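Local structure of putative cell adhesion protein (Bacteroides fragilis, 4H40) at residues Val60-Asp63 / Asn67-Glu70; Glu70-Ala75 / Gly113-Arg118. The protein is a putative cell adhesion protein of the fimbrillin-like family, probably a component of bacterial pili. All coordinates share one frame; numbering follows the deposited sequence.

Contact 1. Residues Val60-Asp63 / Asn67-Glu70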
loop_
_atom_site.group_PDB
_atom_site.type_symbol
_atom_site.label_atom_id
_atom_site.label_comp_id
_atom_site.label_asym_id
_atom_site.label_seq_id
_atom_site.Cartn_x
_atom_site.Cartn_y
_atom_site.Cartn_z
ATOM N N VAL B 60 4.847 -30.958 26.284
ATOM C CA VAL B 60 6.208 -30.766 26.828
ATOM C C VAL B 60 6.059 -30.625 28.346
ATOM O O VAL B 60 5.370 -29.702 28.803
ATOM C CB VAL B 60 6.967 -29.541 26.206
ATOM C CG1 VAL B 60 8.422 -29.482 26.678
ATOM C CG2 VAL B 60 6.891 -29.523 24.679
ATOM N N VAL B 61 6.669 -31.552 29.118
ATOM C CA VAL B 61 6.564 -31.565 30.577
ATOM C C VAL B 61 7.865 -31.075 31.227
ATOM O O VAL B 61 8.958 -31.401 30.765
ATOM C CB VAL B 61 6.146 -32.963 31.097
ATOM C CG1 VAL B 61 6.148 -33.033 32.621
ATOM C CG2 VAL B 61 4.774 -33.346 30.562
ATOM N N TYR B 62 7.711 -30.272 32.297
ATOM C CA TYR B 62 8.771 -29.717 33.143
ATOM C C TYR B 62 8.490 -30.031 34.619
ATOM O O TYR B 62 7.326 -30.186 34.985
ATOM C CB TYR B 62 8.887 -28.193 32.957
ATOM C CG TYR B 62 9.103 -27.743 31.530
ATOM C CD1 TYR B 62 8.028 -27.450 30.701
ATOM C CD2 TYR B 62 10.387 -27.554 31.024
ATOM C CE1 TYR B 62 8.222 -27.026 29.387
ATOM C CE2 TYR B 62 10.595 -27.106 29.719
ATOM C CZ TYR B 62 9.510 -26.838 28.906
ATOM O OH TYR B 62 9.716 -26.405 27.616
ATOM N N ASP B 63 9.528 -30.092 35.477
ATOM C CA ASP B 63 9.287 -30.315 36.907
ATOM C C ASP B 63 8.873 -28.969 37.563
ATOM O O ASP B 63 8.734 -27.971 36.849
ATOM C CB ASP B 63 10.507 -30.964 37.602
ATOM C CG ASP B 63 11.831 -30.217 37.536
ATOM O OD1 ASP B 63 11.831 -29.032 37.143
ATOM O OD2 ASP B 63 12.864 -30.809 37.912
ATOM N N ASN B 67 12.443 -27.546 34.860
ATOM C CA ASN B 67 13.459 -28.355 34.163
ATOM C C ASN B 67 12.772 -29.404 33.299
ATOM O O ASN B 67 11.825 -30.050 33.755
ATOM C CB ASN B 67 14.439 -29.018 35.132
ATOM C CG ASN B 67 15.129 -28.067 36.077
ATOM O OD1 ASN B 67 15.820 -27.121 35.670
ATOM N ND2 ASN B 67 14.970 -28.319 37.369
ATOM N N LEU B 68 13.259 -29.578 32.059
ATOM C CA LEU B 68 12.698 -30.496 31.067
ATOM C C LEU B 68 12.678 -31.961 31.528
ATOM O O LEU B 68 13.680 -32.482 32.036
ATOM C CB LEU B 68 13.474 -30.374 29.743
ATOM C CG LEU B 68 12.894 -31.069 28.510
ATOM C CD1 LEU B 68 11.485 -30.592 28.203
ATOM C CD2 LEU B 68 13.796 -30.852 27.311
ATOM N N LEU B 69 11.524 -32.618 31.322
ATOM C CA LEU B 69 11.332 -34.028 31.648
ATOM C C LEU B 69 11.029 -34.786 30.361
ATOM O O LEU B 69 9.869 -35.082 30.061
ATOM C CB LEU B 69 10.228 -34.243 32.718
ATOM C CG LEU B 69 10.421 -33.606 34.111
ATOM C CD1 LEU B 69 9.273 -33.945 35.016
ATOM C CD2 LEU B 69 11.736 -34.011 34.755
ATOM N N GLU B 70 12.098 -35.079 29.591
ATOM C CA GLU B 70 12.098 -35.781 28.309
ATOM C C GLU B 70 11.235 -37.074 28.346
ATOM O O GLU B 70 10.573 -37.396 27.352
ATOM C CB GLU B 70 13.566 -36.111 27.945
ATOM C CG GLU B 70 13.779 -36.749 26.580
ATOM C CD GLU B 70 13.633 -38.261 26.500
ATOM O OE1 GLU B 70 13.971 -38.955 27.487
ATOM O OE2 GLU B 70 13.194 -38.753 25.434
#

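Contact 2. Residues Glu70-Ala75 / Gly113-Arg118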
loop_
_atom_site.group_PDB
_atom_site.type_symbol
_atom_site.label_atom_id
_atom_site.label_comp_id
_atom_site.label_asym_id
_atom_site.label_seq_id
_atom_site.Cartn_x
_atom_site.Cartn_y
_atom_site.Cartn_z
ATOM N N GLU B 70 12.098 -35.079 29.591
ATOM C CA GLU B 70 12.098 -35.781 28.309
ATOM C C GLU B 70 11.235 -37.074 28.346
ATOM O O GLU B 70 10.573 -37.396 27.352
ATOM C CB GLU B 70 13.566 -36.111 27.945
ATOM C CG GLU B 70 13.779 -36.749 26.580
ATOM C CD GLU B 70 13.633 -38.261 26.500
ATOM O OE1 GLU B 70 13.971 -38.955 27.487
ATOM O OE2 GLU B 70 13.194 -38.753 25.434
ATOM N N GLU B 71 11.239 -37.791 29.492
ATOM C CA GLU B 71 10.493 -39.040 29.697
ATOM C C GLU B 71 8.964 -38.840 29.582
ATOM O O GLU B 71 8.269 -39.754 29.131
ATOM C CB GLU B 71 10.855 -39.697 31.048
ATOM C CG GLU B 71 10.649 -38.830 32.289
ATOM C CD GLU B 71 11.891 -38.203 32.902
ATOM O OE1 GLU B 71 12.513 -37.330 32.252
ATOM O OE2 GLU B 71 12.206 -38.545 34.066
ATOM N N TYR B 72 8.452 -37.650 29.960
ATOM C CA TYR B 72 7.021 -37.383 29.906
ATOM C C TYR B 72 6.609 -36.644 28.621
ATOM O O TYR B 72 5.460 -36.188 28.519
ATOM C CB TYR B 72 6.567 -36.611 31.154
ATOM C CG TYR B 72 6.613 -37.385 32.453
ATOM C CD1 TYR B 72 6.450 -38.770 32.470
ATOM C CD2 TYR B 72 6.764 -36.730 33.671
ATOM C CE1 TYR B 72 6.480 -39.486 33.664
ATOM C CE2 TYR B 72 6.784 -37.436 34.874
ATOM C CZ TYR B 72 6.639 -38.814 34.864
ATOM O OH TYR B 72 6.660 -39.519 36.037
ATOM N N SER B 73 7.523 -36.555 27.628
ATOM C CA SER B 73 7.222 -35.920 26.349
ATOM C C SER B 73 6.260 -36.836 25.570
ATOM O O SER B 73 6.549 -38.025 25.411
ATOM C CB SER B 73 8.504 -35.635 25.575
ATOM O OG SER B 73 8.319 -34.560 24.670
ATOM N N LYS B 74 5.087 -36.300 25.157
ATOM C CA LYS B 74 4.047 -37.083 24.470
ATOM C C LYS B 74 3.414 -36.311 23.324
ATOM O O LYS B 74 3.182 -35.112 23.447
ATOM C CB LYS B 74 2.948 -37.526 25.469
ATOM C CG LYS B 74 2.012 -38.639 24.970
ATOM C CD LYS B 74 2.501 -40.036 25.310
ATOM C CE LYS B 74 2.910 -40.796 24.078
ATOM N NZ LYS B 74 3.358 -42.170 24.410
ATOM N N ALA B 75 3.092 -37.027 22.231
ATOM C CA ALA B 75 2.444 -36.503 21.037
ATOM C C ALA B 75 1.021 -37.042 20.918
ATOM O O ALA B 75 0.766 -38.197 21.272
ATOM C CB ALA B 75 3.249 -36.872 19.812
ATOM N N GLY B 113 2.863 -35.217 41.634
ATOM C CA GLY B 113 3.664 -34.009 41.795
ATOM C C GLY B 113 3.165 -32.834 40.987
ATOM O O GLY B 113 2.180 -32.945 40.254
ATOM N N THR B 114 3.842 -31.694 41.136
ATOM C CA THR B 114 3.495 -30.474 40.414
ATOM C C THR B 114 4.452 -30.344 39.253
ATOM O O THR B 114 5.672 -30.429 39.424
ATOM C CB THR B 114 3.475 -29.245 41.336
ATOM O OG1 THR B 114 2.657 -29.530 42.477
ATOM C CG2 THR B 114 2.948 -27.990 40.632
ATOM N N TYR B 115 3.871 -30.151 38.067
ATOM C CA TYR B 115 4.555 -30.042 36.784
ATOM C C TYR B 115 4.079 -28.840 35.967
ATOM O O TYR B 115 2.903 -28.483 36.012
ATOM C CB TYR B 115 4.304 -31.317 35.943
ATOM C CG TYR B 115 4.681 -32.611 36.622
ATOM C CD1 TYR B 115 5.969 -33.130 36.509
ATOM C CD2 TYR B 115 3.748 -33.330 37.361
ATOM C CE1 TYR B 115 6.323 -34.325 37.138
ATOM C CE2 TYR B 115 4.091 -34.523 37.998
ATOM C CZ TYR B 115 5.378 -35.023 37.877
ATOM O OH TYR B 115 5.711 -36.207 38.495
ATOM N N TYR B 116 4.986 -28.256 35.179
ATOM C CA TYR B 116 4.678 -27.195 34.225
ATOM C C TYR B 116 4.528 -27.852 32.887
ATOM O O TYR B 116 5.208 -28.843 32.631
ATOM C CB TYR B 116 5.790 -26.138 34.181
ATOM C CG TYR B 116 5.783 -25.194 35.362
ATOM C CD1 TYR B 116 4.914 -24.105 35.402
ATOM C CD2 TYR B 116 6.678 -25.356 36.415
ATOM C CE1 TYR B 116 4.914 -23.220 36.478
ATOM C CE2 TYR B 116 6.697 -24.471 37.490
ATOM C CZ TYR B 116 5.810 -23.405 37.520
ATOM O OH TYR B 116 5.814 -22.525 38.575
ATOM N N PHE B 117 3.647 -27.351 32.029
ATOM C CA PHE B 117 3.527 -27.968 30.720
ATOM C C PHE B 117 3.297 -26.922 29.640
ATOM O O PHE B 117 2.633 -25.904 29.855
ATOM C CB PHE B 117 2.463 -29.103 30.675
ATOM C CG PHE B 117 1.030 -28.702 30.939
ATOM C CD1 PHE B 117 0.536 -28.640 32.234
ATOM C CD2 PHE B 117 0.167 -28.402 29.887
ATOM C CE1 PHE B 117 -0.786 -28.235 32.481
ATOM C CE2 PHE B 117 -1.161 -28.005 30.132
ATOM C CZ PHE B 117 -1.630 -27.931 31.429
ATOM N N ARG B 118 3.908 -27.176 28.481
ATOM C CA ARG B 118 3.807 -26.352 27.281
ATOM C C ARG B 118 3.299 -27.216 26.141
ATOM O O ARG B 118 3.418 -28.448 26.190
ATOM C CB ARG B 118 5.151 -25.694 26.920
ATOM C CG ARG B 118 5.724 -24.834 28.021
ATOM C CD ARG B 118 6.658 -23.789 27.478
ATOM N NE ARG B 118 6.478 -22.553 28.228
ATOM C CZ ARG B 118 6.272 -21.359 27.689
ATOM N NH1 ARG B 118 6.283 -21.204 26.375
ATOM N NH2 ARG B 118 6.081 -20.308 28.458
#

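Contact 1. Residues Val60-Asp63 / Asn67-Glu70
V61 and D63 meet L69 and N67 through two backbone hydrogen bonds that bring the chain back on itself as it turns after 60-63. L69 N donates to V61 O (2.9 Å), while D63 N donates to N67 O, also at 2.9 Å. Between them Y62 and L68 form a non-hydrogen-bonded antiparallel pair, a single beta bridge, and Y62 CA adds a CA-H...O contact to N67 O.

The side chain of D63 serves the turn. Its CG lies between the backbone N and the carbonyl carbon (chi1 58°), which brings OD1 to N67 N at 2.8 Å; the donor sits above the carboxylate plane, 40° out of it. OD1 also takes a weak bond from A65 N within the turn, and OD2 receives a weak one from N67 ND2 (3.3 Å). Carboxylate and amide planes stand 72° apart.

Leucines flank this polar line. L68 CD1 reaches V60 CG1 at 3.6 Å and the Y62 ring at CE2, whereas L69 CD1 lies 4.0 Å from V61 CG1, and both V61 and L69 also touch Y115. With backbone amides at N67 and A65 directed at its carboxylate, D63 would probably favour the ionised form, tying the turn to 60-63.

Contact 2. Residues Glu70-Ala75 / Gly113-Arg118
Y115 receives the ring edge of Y72 in an offset edge-to-face (T-shaped) pair, the one side-chain meeting between 70-75 and 113-118. Ahead of it in strand 113-121, G113 is bonded through its backbone to I157. At Y115 the side chain leaves the backbone toward 70-75, with CG anti to the carbonyl carbon (chi1 -55°), and CE1 comes to lie next to the Y72 ring. Y72 CE2 is 3.9 Å from Y115 CE1 and 4.0 Å from Y115 OH. The planes stand 81° apart with centroids separated by 5.8 Å, and one face of the Y72 ring carries E71 CG, offset toward the rim. Both phenol oxygens are held by the same residue: Y72 OH is bonded to K111 N and Y115 OH to K111 O, which would fix the phenol ends of both rings.

Further along, through Y116, F117 and R118, the strand runs between 56-62 and 153-157, antiparallel to both. Y72 belongs to the 70-75 segment that leads into strand 74-79, and its ring, also packed on V61, L108 and M110, bridges from that segment to 113-121.

Both contacts lie beside strand 56-62, which contact 1 includes and whose neighbours in the sheet are 74-79 and 113-121. Contact 1 is local, closing the turn that follows this strand, whereas contact 2 joins parts of the chain nearly forty residues apart. The two abut directly: V60 N lies 2.9 Å from R118 O, and Y62 N is equally far from Y116 O, probable hydrogen bonds that zip the strands together. Each is partly buried, with V60, V61, Y62 and Y115 inside and N67 and L68 at the surface. Their chemistry differs accordingly: backbone amides and a carboxylate hold the exposed turn, while aromatic packing links 70-75 to 113-118. V61 lies between the two apolar patches.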